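Ofchtiv-g5 (Ostrinia furnacalis, PDB 6JM8) probably hydrolyses the beta-1,4 linkages of chitin as a group IV insect chitinase of glycosyl hydrolase family 18. Local coordinates at residues 190-195 / 224-229; 163-168 / 186-191; 245-250 / 340-345. All blocks are in the same frame, centred on the assembly; numbering follows the deposited sequence.

Contact 1: 190-195 / 224-229; sequences VMTYDM and YNVNNA. With NAG (2-acetamido-2-deoxy-beta-D-glucopyranose), chain B; NAG (2-acetamido-2-deoxy-beta-D-glucopyranose), chain C; NAG (2-acetamido-2-deoxy-beta-D-glucopyranose), chain D.
M195 lays its thioether along the chain that leads into helix 226-236. Its SD lies 4.0 Å from Y224 CB, and its CE ends beside the backbone of N225, reaching on to V226 and to A229, whose CB is 4.3 Å from M195 CE. A bend at chi2 (-76°) folds the sulfur back against the Y224–N225 peptide. The side chain of T192 meets the first turn of the helix through CB and CG2: CG2 is 3.8 Å from A229 CB, and CB is 4.0 Å from V226 CG2, with the T192 and V226 side chains roughly perpendicular. T192 O also rests on V226 CG2, at 3.7 Å. The hydroxyl of T192 bonds to G246 O. The Y224 ring is approached at its edge by M195 O, 3.6 Å from Y224 CD2, while the acetamido methyl of the NAG of chain D sits over one face, near its border. O6 of the NAG of chain C donates to D194 OD2 at 2.8 Å, whereas N2 of NAG D makes a weak bond to D194 O.

Further out, N225 caps the helix: its OD1 accepts from N228 N at 2.8 Å (163°), fixing the first turn against which M195 and T192 pack. E170 binds the phenol of Y224, and D194 OD1 is gripped twice, by a salt bridge with R252 and a hydrogen bond with Y250 OH. The loop leaving strand 187-191 thus has helix 226-236 behind it and sugars in front, as expected at the C-terminal mouth of a TIM barrel, where family 18 enzymes bind chitin.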
loop_
_atom_site.group_PDB
_atom_site.type_symbol
_atom_site.label_atom_id
_atom_site.label_comp_id
_atom_site.label_asym_id
_atom_site.label_seq_id
_atom_site.Cartn_x
_atom_site.Cartn_y
_atom_site.Cartn_z
ATOM N N VAL A 190 4.720 -5.090 -3.820
ATOM C CA VAL A 190 3.880 -4.858 -4.991
ATOM C C VAL A 190 2.508 -4.380 -4.532
ATOM O O VAL A 190 1.807 -5.085 -3.798
ATOM C CB VAL A 190 3.769 -6.127 -5.847
ATOM C CG1 VAL A 190 3.068 -5.820 -7.153
ATOM C CG2 VAL A 190 5.154 -6.710 -6.102
ATOM N N MET A 191 2.120 -3.184 -4.973
ATOM C CA MET A 191 0.875 -2.553 -4.535
ATOM C C MET A 191 -0.291 -3.169 -5.303
ATOM O O MET A 191 -0.857 -2.583 -6.230
ATOM C CB MET A 191 0.952 -1.043 -4.716
ATOM C CG MET A 191 1.933 -0.383 -3.760
ATOM S SD MET A 191 2.104 1.398 -3.971
ATOM C CE MET A 191 2.682 1.484 -5.661
ATOM N N THR A 192 -0.659 -4.381 -4.889
ATOM C CA THR A 192 -1.725 -5.146 -5.536
ATOM C C THR A 192 -3.092 -4.740 -4.981
ATOM O O THR A 192 -3.833 -5.525 -4.390
ATOM C CB THR A 192 -1.478 -6.642 -5.376
ATOM O OG1 THR A 192 -0.904 -6.900 -4.088
ATOM C CG2 THR A 192 -0.526 -7.135 -6.452
ATOM N N TYR A 193 -3.401 -3.464 -5.182
ATOM C CA TYR A 193 -4.704 -2.894 -4.871
ATOM C C TYR A 193 -4.870 -1.661 -5.748
ATOM O O TYR A 193 -4.022 -1.367 -6.595
ATOM C CB TYR A 193 -4.836 -2.578 -3.377
ATOM C CG TYR A 193 -3.600 -1.976 -2.747
ATOM C CD1 TYR A 193 -3.219 -0.671 -3.028
ATOM C CD2 TYR A 193 -2.818 -2.710 -1.862
ATOM C CE1 TYR A 193 -2.095 -0.114 -2.452
ATOM C CE2 TYR A 193 -1.690 -2.159 -1.280
ATOM C CZ TYR A 193 -1.334 -0.862 -1.579
ATOM O OH TYR A 193 -0.214 -0.304 -1.008
ATOM N N ASP A 194 -5.973 -0.940 -5.545
ATOM C CA ASP A 194 -6.365 0.150 -6.439
ATOM C C ASP A 194 -6.481 -0.333 -7.881
ATOM O O ASP A 194 -6.185 0.409 -8.821
ATOM C CB ASP A 194 -5.395 1.335 -6.353
ATOM C CG ASP A 194 -5.289 1.900 -4.954
ATOM O OD1 ASP A 194 -6.303 1.893 -4.225
ATOM O OD2 ASP A 194 -4.186 2.349 -4.580
ATOM N N MET A 195 -6.897 -1.592 -8.062
ATOM C CA MET A 195 -7.069 -2.134 -9.406
ATOM C C MET A 195 -8.164 -1.391 -10.155
ATOM O O MET A 195 -8.026 -1.103 -11.350
ATOM C CB MET A 195 -7.393 -3.625 -9.332
ATOM C CG MET A 195 -6.316 -4.459 -8.664
ATOM S SD MET A 195 -4.908 -4.729 -9.751
ATOM C CE MET A 195 -3.779 -5.550 -8.633
ATOM N N TYR A 224 -6.877 -6.316 -14.688
ATOM C CA TYR A 224 -6.259 -5.762 -13.483
ATOM C C TYR A 224 -6.716 -6.598 -12.293
ATOM O O TYR A 224 -7.761 -6.341 -11.695
ATOM C CB TYR A 224 -6.632 -4.293 -13.304
ATOM C CG TYR A 224 -6.224 -3.368 -14.437
ATOM C CD1 TYR A 224 -5.297 -3.764 -15.392
ATOM C CD2 TYR A 224 -6.770 -2.094 -14.547
ATOM C CE1 TYR A 224 -4.925 -2.919 -16.424
ATOM C CE2 TYR A 224 -6.405 -1.242 -15.575
ATOM C CZ TYR A 224 -5.483 -1.659 -16.511
ATOM O OH TYR A 224 -5.117 -0.815 -17.536
ATOM N N ASN A 225 -5.934 -7.615 -11.940
ATOM C CA ASN A 225 -6.214 -8.364 -10.723
ATOM C C ASN A 225 -4.905 -8.807 -10.083
ATOM O O ASN A 225 -3.825 -8.701 -10.671
ATOM C CB ASN A 225 -7.156 -9.556 -10.979
ATOM C CG ASN A 225 -6.651 -10.499 -12.055
ATOM O OD1 ASN A 225 -5.516 -10.966 -12.012
ATOM N ND2 ASN A 225 -7.511 -10.804 -13.018
ATOM N N VAL A 226 -5.024 -9.306 -8.849
ATOM C CA VAL A 226 -3.851 -9.606 -8.034
ATOM C C VAL A 226 -3.058 -10.763 -8.626
ATOM O O VAL A 226 -1.820 -10.738 -8.643
ATOM C CB VAL A 226 -4.281 -9.894 -6.582
ATOM C CG1 VAL A 226 -3.102 -10.376 -5.753
ATOM C CG2 VAL A 226 -4.899 -8.656 -5.955
ATOM N N ASN A 227 -3.748 -11.794 -9.121
ATOM C CA ASN A 227 -3.052 -12.945 -9.689
ATOM C C ASN A 227 -2.219 -12.541 -10.899
ATOM O O ASN A 227 -1.053 -12.933 -11.022
ATOM C CB ASN A 227 -4.051 -14.038 -10.068
ATOM C CG ASN A 227 -3.401 -15.187 -10.814
ATOM O OD1 ASN A 227 -2.485 -15.832 -10.305
ATOM N ND2 ASN A 227 -3.868 -15.446 -12.028
ATOM N N ASN A 228 -2.806 -11.755 -11.806
ATOM C CA ASN A 228 -2.059 -11.291 -12.971
ATOM C C ASN A 228 -0.826 -10.498 -12.557
ATOM O O ASN A 228 0.262 -10.693 -13.111
ATOM C CB ASN A 228 -2.956 -10.444 -13.873
ATOM C CG ASN A 228 -3.793 -11.281 -14.819
ATOM O OD1 ASN A 228 -3.580 -12.485 -14.956
ATOM N ND2 ASN A 228 -4.747 -10.640 -15.488
ATOM N N ALA A 229 -0.976 -9.605 -11.576
ATOM C CA ALA A 229 0.139 -8.768 -11.148
ATOM C C ALA A 229 1.258 -9.605 -10.538
ATOM O O ALA A 229 2.434 -9.435 -10.883
ATOM C CB ALA A 229 -0.350 -7.716 -10.153
HETATM C C1 NAG B . -3.351 4.980 -7.305
HETATM C C2 NAG B . -3.883 5.715 -6.088
HETATM C C3 NAG B . -2.769 5.948 -5.059
HETATM C C4 NAG B . -1.987 4.672 -4.762
HETATM C C5 NAG B . -1.579 4.001 -6.074
HETATM C C6 NAG B . -0.897 2.661 -5.911
HETATM C C7 NAG B . -5.647 7.444 -6.008
HETATM C C8 NAG B . -6.106 8.771 -6.539
HETATM N N2 NAG B . -4.491 6.974 -6.493
HETATM O O3 NAG B . -3.351 6.408 -3.846
HETATM O O4 NAG B . -0.837 5.008 -3.982
HETATM O O5 NAG B . -2.728 3.783 -6.902
HETATM O O6 NAG B . -0.383 2.240 -7.164
HETATM O O7 NAG B . -6.299 6.822 -5.181
HETATM C C1 NAG C . -0.465 4.082 -2.903
HETATM C C2 NAG C . 0.478 4.786 -1.872
HETATM C C3 NAG C . -0.277 5.811 -1.011
HETATM C C4 NAG C . -1.778 5.601 -1.061
HETATM C C5 NAG C . -2.104 4.118 -1.023
HETATM C C6 NAG C . -3.597 3.908 -0.980
HETATM C C7 NAG C . 2.447 3.465 -1.208
HETATM C C8 NAG C . 2.995 2.474 -0.230
HETATM N N2 NAG C . 1.171 3.821 -1.028
HETATM O O3 NAG C . 0.042 7.143 -1.394
HETATM O O4 NAG C . -2.364 6.150 0.110
HETATM O O5 NAG C . -1.621 3.462 -2.204
HETATM O O6 NAG C . -4.137 4.017 -2.289
HETATM O O7 NAG C . 3.124 3.905 -2.131
HETATM C C1 NAG D . -5.309 3.495 -11.899
HETATM C C2 NAG D . -4.276 2.655 -11.145
HETATM C C3 NAG D . -4.283 3.033 -9.665
HETATM C C4 NAG D . -4.176 4.541 -9.457
HETATM C C5 NAG D . -5.152 5.334 -10.349
HETATM C C6 NAG D . -4.948 6.848 -10.352
HETATM C C7 NAG D . -3.618 0.386 -11.823
HETATM C C8 NAG D . -4.041 -1.055 -11.931
HETATM N N2 NAG D . -4.521 1.228 -11.303
HETATM O O1 NAG D . -5.189 3.236 -13.254
HETATM O O3 NAG D . -3.200 2.367 -9.035
HETATM O O4 NAG D . -4.513 4.765 -8.098
HETATM O O5 NAG D . -5.032 4.899 -11.703
HETATM O O6 NAG D . -6.141 7.562 -10.638
HETATM O O7 NAG D . -2.502 0.759 -12.167
#

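Contact 2: 163-168 / 186-191; sequences VAVSAV and DYIGVM. With NAG (2-acetamido-2-deoxy-beta-D-glucopyranose), chain C; NAG (2-acetamido-2-deoxy-beta-D-glucopyranose), chain B.
A water bridging M191 and A167 is held by three groups: it donates to M191 O at 2.8 Å, shares a hydrogen bond with O6 of the NAG of chain B at 2.8 Å, and accepts a weak bond from A167 N. The carbonyl of M191 also lies against A167 CB. Upstream, three backbone bonds join the strands: G189 N to V163 O (2.8 Å), V165 N to G189 O, tilted 27° from the carbonyl plane, and the straighter M191 N to V165 O (2.9 Å, 168°). This is parallel pairing of neighbouring barrel strands, with helices 169-175 and 178-184 in the connection between them, the beta-alpha-beta unit of a TIM barrel. The side chains therefore divide between two faces. V163, V165, I188 and V190 point outward, where V165 CG2 comes within 3.5 Å of I188 CG2 and W233 and V181 cover them. A164 and M191 point into the barrel, with A164 CB 4.0 Å from M191 SD. A turn at chi3 (-60°) brings M191 CE back over the V165 carbonyl, while the sulfur faces the acetamido oxygen of the NAG of chain C, with SD 3.3 Å from O7. Replacing M191 with an alanine would probably open a gap between the V165 carbonyl and the sugars and leave the acetamido group of NAG C without this neighbour. A164 CB touches the methyl of the same acetamido group, C8, at 3.9 Å.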
loop_
_atom_site.group_PDB
_atom_site.type_symbol
_atom_site.label_atom_id
_atom_site.label_comp_id
_atom_site.label_asym_id
_atom_site.label_seq_id
_atom_site.Cartn_x
_atom_site.Cartn_y
_atom_site.Cartn_z
ATOM N N VAL A 163 11.197 -1.085 -1.724
ATOM C CA VAL A 163 10.438 -0.243 -2.640
ATOM C C VAL A 163 8.986 -0.692 -2.650
ATOM O O VAL A 163 8.670 -1.858 -2.392
ATOM C CB VAL A 163 11.008 -0.267 -4.079
ATOM C CG1 VAL A 163 12.442 0.242 -4.104
ATOM C CG2 VAL A 163 10.914 -1.671 -4.673
ATOM N N ALA A 164 8.100 0.255 -2.940
ATOM C CA ALA A 164 6.709 -0.025 -3.261
ATOM C C ALA A 164 6.483 0.337 -4.722
ATOM O O ALA A 164 6.875 1.424 -5.161
ATOM C CB ALA A 164 5.756 0.760 -2.358
ATOM N N VAL A 165 5.863 -0.575 -5.474
ATOM C CA VAL A 165 5.801 -0.478 -6.927
ATOM C C VAL A 165 4.389 -0.773 -7.415
ATOM O O VAL A 165 3.605 -1.456 -6.752
ATOM C CB VAL A 165 6.798 -1.443 -7.602
ATOM C CG1 VAL A 165 8.227 -1.109 -7.201
ATOM C CG2 VAL A 165 6.459 -2.877 -7.235
ATOM N N SER A 166 4.074 -0.246 -8.597
ATOM C CA SER A 166 2.807 -0.554 -9.242
ATOM C C SER A 166 2.739 -2.042 -9.581
ATOM O O SER A 166 3.758 -2.716 -9.765
ATOM C CB SER A 166 2.616 0.293 -10.502
ATOM O OG SER A 166 3.619 0.025 -11.467
ATOM N N ALA A 167 1.511 -2.552 -9.672
ATOM C CA ALA A 167 1.268 -3.991 -9.665
ATOM C C ALA A 167 1.159 -4.592 -11.063
ATOM O O ALA A 167 1.943 -5.475 -11.422
ATOM C CB ALA A 167 -0.001 -4.292 -8.855
ATOM N N VAL A 168 0.192 -4.135 -11.858
ATOM C CA VAL A 168 -0.147 -4.829 -13.095
ATOM C C VAL A 168 0.907 -4.559 -14.167
ATOM O O VAL A 168 1.617 -3.550 -14.147
ATOM C CB VAL A 168 -1.553 -4.437 -13.577
ATOM C CG1 VAL A 168 -2.566 -4.677 -12.470
ATOM C CG2 VAL A 168 -1.580 -2.985 -14.027
ATOM N N ASP A 186 15.953 -5.203 -0.488
ATOM C CA ASP A 186 15.722 -6.366 0.358
ATOM C C ASP A 186 14.420 -7.060 -0.018
ATOM O O ASP A 186 14.337 -8.293 0.013
ATOM C CB ASP A 186 15.728 -5.957 1.829
ATOM C CG ASP A 186 17.117 -5.590 2.320
ATOM O OD1 ASP A 186 17.890 -6.509 2.666
ATOM O OD2 ASP A 186 17.440 -4.383 2.347
ATOM N N TYR A 187 13.399 -6.290 -0.387
ATOM C CA TYR A 187 12.207 -6.876 -0.983
ATOM C C TYR A 187 11.463 -5.815 -1.779
ATOM O O TYR A 187 11.685 -4.612 -1.617
ATOM C CB TYR A 187 11.287 -7.507 0.069
ATOM C CG TYR A 187 10.874 -6.590 1.196
ATOM C CD1 TYR A 187 9.813 -5.705 1.048
ATOM C CD2 TYR A 187 11.531 -6.628 2.417
ATOM C CE1 TYR A 187 9.428 -4.877 2.080
ATOM C CE2 TYR A 187 11.153 -5.806 3.455
ATOM C CZ TYR A 187 10.100 -4.932 3.282
ATOM O OH TYR A 187 9.721 -4.104 4.311
ATOM N N ILE A 188 10.573 -6.291 -2.644
ATOM C CA ILE A 188 9.721 -5.451 -3.475
ATOM C C ILE A 188 8.294 -5.593 -2.965
ATOM O O ILE A 188 7.735 -6.696 -2.962
ATOM C CB ILE A 188 9.813 -5.843 -4.957
ATOM C CG1 ILE A 188 11.225 -5.603 -5.492
ATOM C CG2 ILE A 188 8.793 -5.080 -5.781
ATOM C CD1 ILE A 188 11.397 -5.990 -6.949
ATOM N N GLY A 189 7.708 -4.484 -2.525
ATOM C CA GLY A 189 6.322 -4.490 -2.103
ATOM C C GLY A 189 5.390 -4.104 -3.233
ATOM O O GLY A 189 5.278 -2.924 -3.575
ATOM N N VAL A 190 4.720 -5.090 -3.820
ATOM C CA VAL A 190 3.880 -4.858 -4.991
ATOM C C VAL A 190 2.508 -4.380 -4.532
ATOM O O VAL A 190 1.807 -5.085 -3.798
ATOM C CB VAL A 190 3.769 -6.127 -5.847
ATOM C CG1 VAL A 190 3.068 -5.820 -7.153
ATOM C CG2 VAL A 190 5.154 -6.710 -6.102
ATOM N N MET A 191 2.120 -3.184 -4.973
ATOM C CA MET A 191 0.875 -2.553 -4.535
ATOM C C MET A 191 -0.291 -3.169 -5.303
ATOM O O MET A 191 -0.857 -2.583 -6.230
ATOM C CB MET A 191 0.952 -1.043 -4.716
ATOM C CG MET A 191 1.933 -0.383 -3.760
ATOM S SD MET A 191 2.104 1.398 -3.971
ATOM C CE MET A 191 2.682 1.484 -5.661
HETATM C C1 NAG C . -0.465 4.082 -2.903
HETATM C C2 NAG C . 0.478 4.786 -1.872
HETATM C C3 NAG C . -0.277 5.811 -1.011
HETATM C C4 NAG C . -1.778 5.601 -1.061
HETATM C C5 NAG C . -2.104 4.118 -1.023
HETATM C C6 NAG C . -3.597 3.908 -0.980
HETATM C C7 NAG C . 2.447 3.465 -1.208
HETATM C C8 NAG C . 2.995 2.474 -0.230
HETATM N N2 NAG C . 1.171 3.821 -1.028
HETATM O O3 NAG C . 0.042 7.143 -1.394
HETATM O O4 NAG C . -2.364 6.150 0.110
HETATM O O5 NAG C . -1.621 3.462 -2.204
HETATM O O6 NAG C . -4.137 4.017 -2.289
HETATM O O7 NAG C . 3.124 3.905 -2.131
HETATM C C1 NAG B . -3.351 4.980 -7.305
HETATM C C2 NAG B . -3.883 5.715 -6.088
HETATM C C3 NAG B . -2.769 5.948 -5.059
HETATM C C4 NAG B . -1.987 4.672 -4.762
HETATM C C5 NAG B . -1.579 4.001 -6.074
HETATM C C6 NAG B . -0.897 2.661 -5.911
HETATM C C7 NAG B . -5.647 7.444 -6.008
HETATM C C8 NAG B . -6.106 8.771 -6.539
HETATM N N2 NAG B . -4.491 6.974 -6.493
HETATM O O3 NAG B . -3.351 6.408 -3.846
HETATM O O4 NAG B . -0.837 5.008 -3.982
HETATM O O5 NAG B . -2.728 3.783 -6.902
HETATM O O6 NAG B . -0.383 2.240 -7.164
HETATM O O7 NAG B . -6.299 6.822 -5.181
HETATM O O HOH W 1 -0.614 -0.411 -8.047
#

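Contact 3: 245-250 / 340-345; sequences MGVPFY and RGIMLW. With NAG (2-acetamido-2-deoxy-beta-D-glucopyranose), chain C; NAG (2-acetamido-2-deoxy-beta-D-glucopyranose), chain E.
F249 and L344 meet closely on the outer face of the barrel, where L344 CD1 stands over the ring face of F249, 4.0 Å from its centroid and 22° off the normal. Beside them V247 CG2 touches I342 CG2 at 3.7 Å. The inner face is as tight at G246: M343 CE lies 3.6 Å from G246 CA, where a beta carbon would collide with it. Packing is looser at the start of the strands, M245 CB and I342 CD1 being 4.3 Å apart. Five backbone bonds run along the parallel pair; in the last, F249 N to W345 O (2.8 Å), the N-H points straight at the oxygen but approaches from above the carbonyl plane.

At the sugar end, Y250 and W345 meet obliquely, planes at 90°, with Y250 CE1 3.6 Å from W345 CD1 and W345 O at the ring edge, 3.2 Å from Y250 CD1. With CG anti to the backbone N (chi1 -176°), the indole offers one face to the NAG of chain C, whose C5 is 3.4 Å above the plane. This suggests apolar contact from the indole, with D194, which also binds the Y250 phenol, hydrogen-bonded to O6 of NAG C, consistent with a family 18 chitin-binding cleft.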
loop_
_atom_site.group_PDB
_atom_site.type_symbol
_atom_site.label_atom_id
_atom_site.label_comp_id
_atom_site.label_asym_id
_atom_site.label_seq_id
_atom_site.Cartn_x
_atom_site.Cartn_y
_atom_site.Cartn_z
ATOM N N MET A 245 3.424 -9.150 -1.242
ATOM C CA MET A 245 2.152 -8.878 -1.899
ATOM C C MET A 245 1.347 -7.882 -1.077
ATOM O O MET A 245 1.089 -8.110 0.109
ATOM C CB MET A 245 1.365 -10.172 -2.094
ATOM C CG MET A 245 0.119 -10.019 -2.946
ATOM S SD MET A 245 -0.859 -11.532 -3.009
ATOM C CE MET A 245 -2.170 -11.129 -1.857
ATOM N N GLY A 246 0.944 -6.784 -1.714
ATOM C CA GLY A 246 0.144 -5.787 -1.034
ATOM C C GLY A 246 -1.308 -6.207 -0.889
ATOM O O GLY A 246 -1.874 -6.892 -1.739
ATOM N N VAL A 247 -1.906 -5.800 0.229
ATOM C CA VAL A 247 -3.348 -5.959 0.441
ATOM C C VAL A 247 -3.906 -4.679 1.031
ATOM O O VAL A 247 -3.224 -3.951 1.765
ATOM C CB VAL A 247 -3.676 -7.148 1.376
ATOM C CG1 VAL A 247 -3.115 -8.448 0.821
ATOM C CG2 VAL A 247 -3.155 -6.899 2.781
ATOM N N PRO A 248 -5.167 -4.369 0.713
ATOM C CA PRO A 248 -5.768 -3.135 1.231
ATOM C C PRO A 248 -6.580 -3.342 2.502
ATOM O O PRO A 248 -7.319 -4.323 2.627
ATOM C CB PRO A 248 -6.659 -2.682 0.070
ATOM C CG PRO A 248 -7.091 -3.967 -0.581
ATOM C CD PRO A 248 -6.030 -5.017 -0.292
ATOM N N PHE A 249 -6.438 -2.421 3.456
ATOM C CA PHE A 249 -7.307 -2.347 4.625
ATOM C C PHE A 249 -8.404 -1.305 4.439
ATOM O O PHE A 249 -8.915 -0.748 5.417
ATOM C CB PHE A 249 -6.495 -2.039 5.884
ATOM C CG PHE A 249 -5.786 -3.234 6.471
ATOM C CD1 PHE A 249 -5.527 -4.362 5.708
ATOM C CD2 PHE A 249 -5.375 -3.221 7.793
ATOM C CE1 PHE A 249 -4.869 -5.452 6.256
ATOM C CE2 PHE A 249 -4.722 -4.302 8.346
ATOM C CZ PHE A 249 -4.467 -5.419 7.577
ATOM N N TYR A 250 -8.762 -1.025 3.188
ATOM C CA TYR A 250 -9.758 -0.027 2.838
ATOM C C TYR A 250 -10.535 -0.529 1.631
ATOM O O TYR A 250 -10.136 -1.485 0.960
ATOM C CB TYR A 250 -9.113 1.328 2.518
ATOM C CG TYR A 250 -8.169 1.253 1.339
ATOM C CD1 TYR A 250 -6.859 0.825 1.502
ATOM C CD2 TYR A 250 -8.594 1.589 0.058
ATOM C CE1 TYR A 250 -5.996 0.744 0.429
ATOM C CE2 TYR A 250 -7.738 1.506 -1.023
ATOM C CZ TYR A 250 -6.441 1.083 -0.830
ATOM O OH TYR A 250 -5.580 1.003 -1.899
ATOM N N ARG A 340 7.313 -13.810 -0.191
ATOM C CA ARG A 340 8.065 -13.449 1.005
ATOM C C ARG A 340 7.151 -13.022 2.146
ATOM O O ARG A 340 7.475 -13.253 3.317
ATOM C CB ARG A 340 9.059 -12.338 0.676
ATOM C CG ARG A 340 9.932 -11.929 1.844
ATOM C CD ARG A 340 10.887 -13.042 2.242
ATOM N NE ARG A 340 11.690 -12.680 3.405
ATOM C CZ ARG A 340 12.666 -11.776 3.394
ATOM N NH1 ARG A 340 12.971 -11.128 2.278
ATOM N NH2 ARG A 340 13.338 -11.517 4.505
ATOM N N GLY A 341 6.016 -12.405 1.835
ATOM C CA GLY A 341 5.109 -11.984 2.885
ATOM C C GLY A 341 4.024 -11.071 2.350
ATOM O O GLY A 341 3.734 -11.059 1.151
ATOM N N ILE A 342 3.428 -10.314 3.269
ATOM C CA ILE A 342 2.293 -9.448 2.983
ATOM C C ILE A 342 2.637 -8.024 3.399
ATOM O O ILE A 342 3.219 -7.799 4.465
ATOM C CB ILE A 342 1.017 -9.932 3.707
ATOM C CG1 ILE A 342 0.641 -11.344 3.253
ATOM C CG2 ILE A 342 -0.136 -8.962 3.481
ATOM C CD1 ILE A 342 0.076 -11.408 1.849
ATOM N N MET A 343 2.291 -7.071 2.540
ATOM C CA MET A 343 2.350 -5.651 2.846
ATOM C C MET A 343 0.927 -5.110 2.858
ATOM O O MET A 343 0.127 -5.433 1.977
ATOM C CB MET A 343 3.208 -4.904 1.820
ATOM C CG MET A 343 2.768 -3.488 1.507
ATOM S SD MET A 343 3.642 -2.821 0.075
ATOM C CE MET A 343 2.380 -2.944 -1.188
ATOM N N LEU A 344 0.600 -4.316 3.868
ATOM C CA LEU A 344 -0.760 -3.833 4.041
ATOM C C LEU A 344 -0.789 -2.314 4.046
ATOM O O LEU A 344 0.041 -1.662 4.688
ATOM C CB LEU A 344 -1.379 -4.364 5.336
ATOM C CG LEU A 344 -0.656 -4.005 6.630
ATOM C CD1 LEU A 344 -1.430 -2.946 7.397
ATOM C CD2 LEU A 344 -0.455 -5.255 7.461
ATOM N N TRP A 345 -1.755 -1.758 3.323
ATOM C CA TRP A 345 -2.064 -0.338 3.389
ATOM C C TRP A 345 -3.509 -0.187 3.842
ATOM O O TRP A 345 -4.432 -0.566 3.112
ATOM C CB TRP A 345 -1.847 0.347 2.042
ATOM C CG TRP A 345 -2.075 1.793 2.168
ATOM C CD1 TRP A 345 -3.274 2.434 2.146
ATOM C CD2 TRP A 345 -1.084 2.797 2.399
ATOM N NE1 TRP A 345 -3.090 3.775 2.330
ATOM C CE2 TRP A 345 -1.754 4.028 2.486
ATOM C CE3 TRP A 345 0.308 2.774 2.524
ATOM C CZ2 TRP A 345 -1.085 5.229 2.695
ATOM C CZ3 TRP A 345 0.972 3.965 2.734
ATOM C CH2 TRP A 345 0.274 5.178 2.817
HETATM C C1 NAG C . -0.465 4.082 -2.903
HETATM C C2 NAG C . 0.478 4.786 -1.872
HETATM C C3 NAG C . -0.277 5.811 -1.011
HETATM C C4 NAG C . -1.778 5.601 -1.061
HETATM C C5 NAG C . -2.104 4.118 -1.023
HETATM C C6 NAG C . -3.597 3.908 -0.980
HETATM C C7 NAG C . 2.447 3.465 -1.208
HETATM C C8 NAG C . 2.995 2.474 -0.230
HETATM N N2 NAG C . 1.171 3.821 -1.028
HETATM O O3 NAG C . 0.042 7.143 -1.394
HETATM O O4 NAG C . -2.364 6.150 0.110
HETATM O O5 NAG C . -1.621 3.462 -2.204
HETATM O O6 NAG C . -4.137 4.017 -2.289
HETATM O O7 NAG C . 3.124 3.905 -2.131
HETATM C C1 NAG E . -2.665 7.532 -0.017
HETATM C C2 NAG E . -3.859 7.797 0.900
HETATM C C3 NAG E . -4.168 9.306 0.976
HETATM C C4 NAG E . -2.893 10.075 1.294
HETATM C C5 NAG E . -1.842 9.719 0.259
HETATM C C6 NAG E . -0.536 10.444 0.454
HETATM C C7 NAG E . -5.655 6.139 1.143
HETATM C C8 NAG E . -5.159 5.930 2.538
HETATM N N2 NAG E . -5.009 7.053 0.412
HETATM O O3 NAG E . -5.178 9.561 1.949
HETATM O O4 NAG E . -3.060 11.481 1.314
HETATM O O5 NAG E . -1.562 8.329 0.380
HETATM O O6 NAG E . 0.314 10.145 -0.632
HETATM O O7 NAG E . -6.620 5.526 0.701
#

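How the contacts relate
All three contacts are buried and gather round the same sugar, the NAG of chain C. Contacts 2 and 3 join parallel barrel strands through regular backbone bonds, whereas contact 1 sets a loop against a helix start with apolar side chains. Contacts 1 and 2 share V190 and M191 of strand 187-191, and the methyl of T192 packs on A167. That strand also neighbours strand 243-256 of contact 3: V190 O approaches G246 N at 2.8 Å, probably a hydrogen bond, and M191 CG touches M343 CE inside the barrel. Polar side chains appear at the sugar end, where D194 of contact 1 and Y250 of contact 3 are joined by a hydrogen bond.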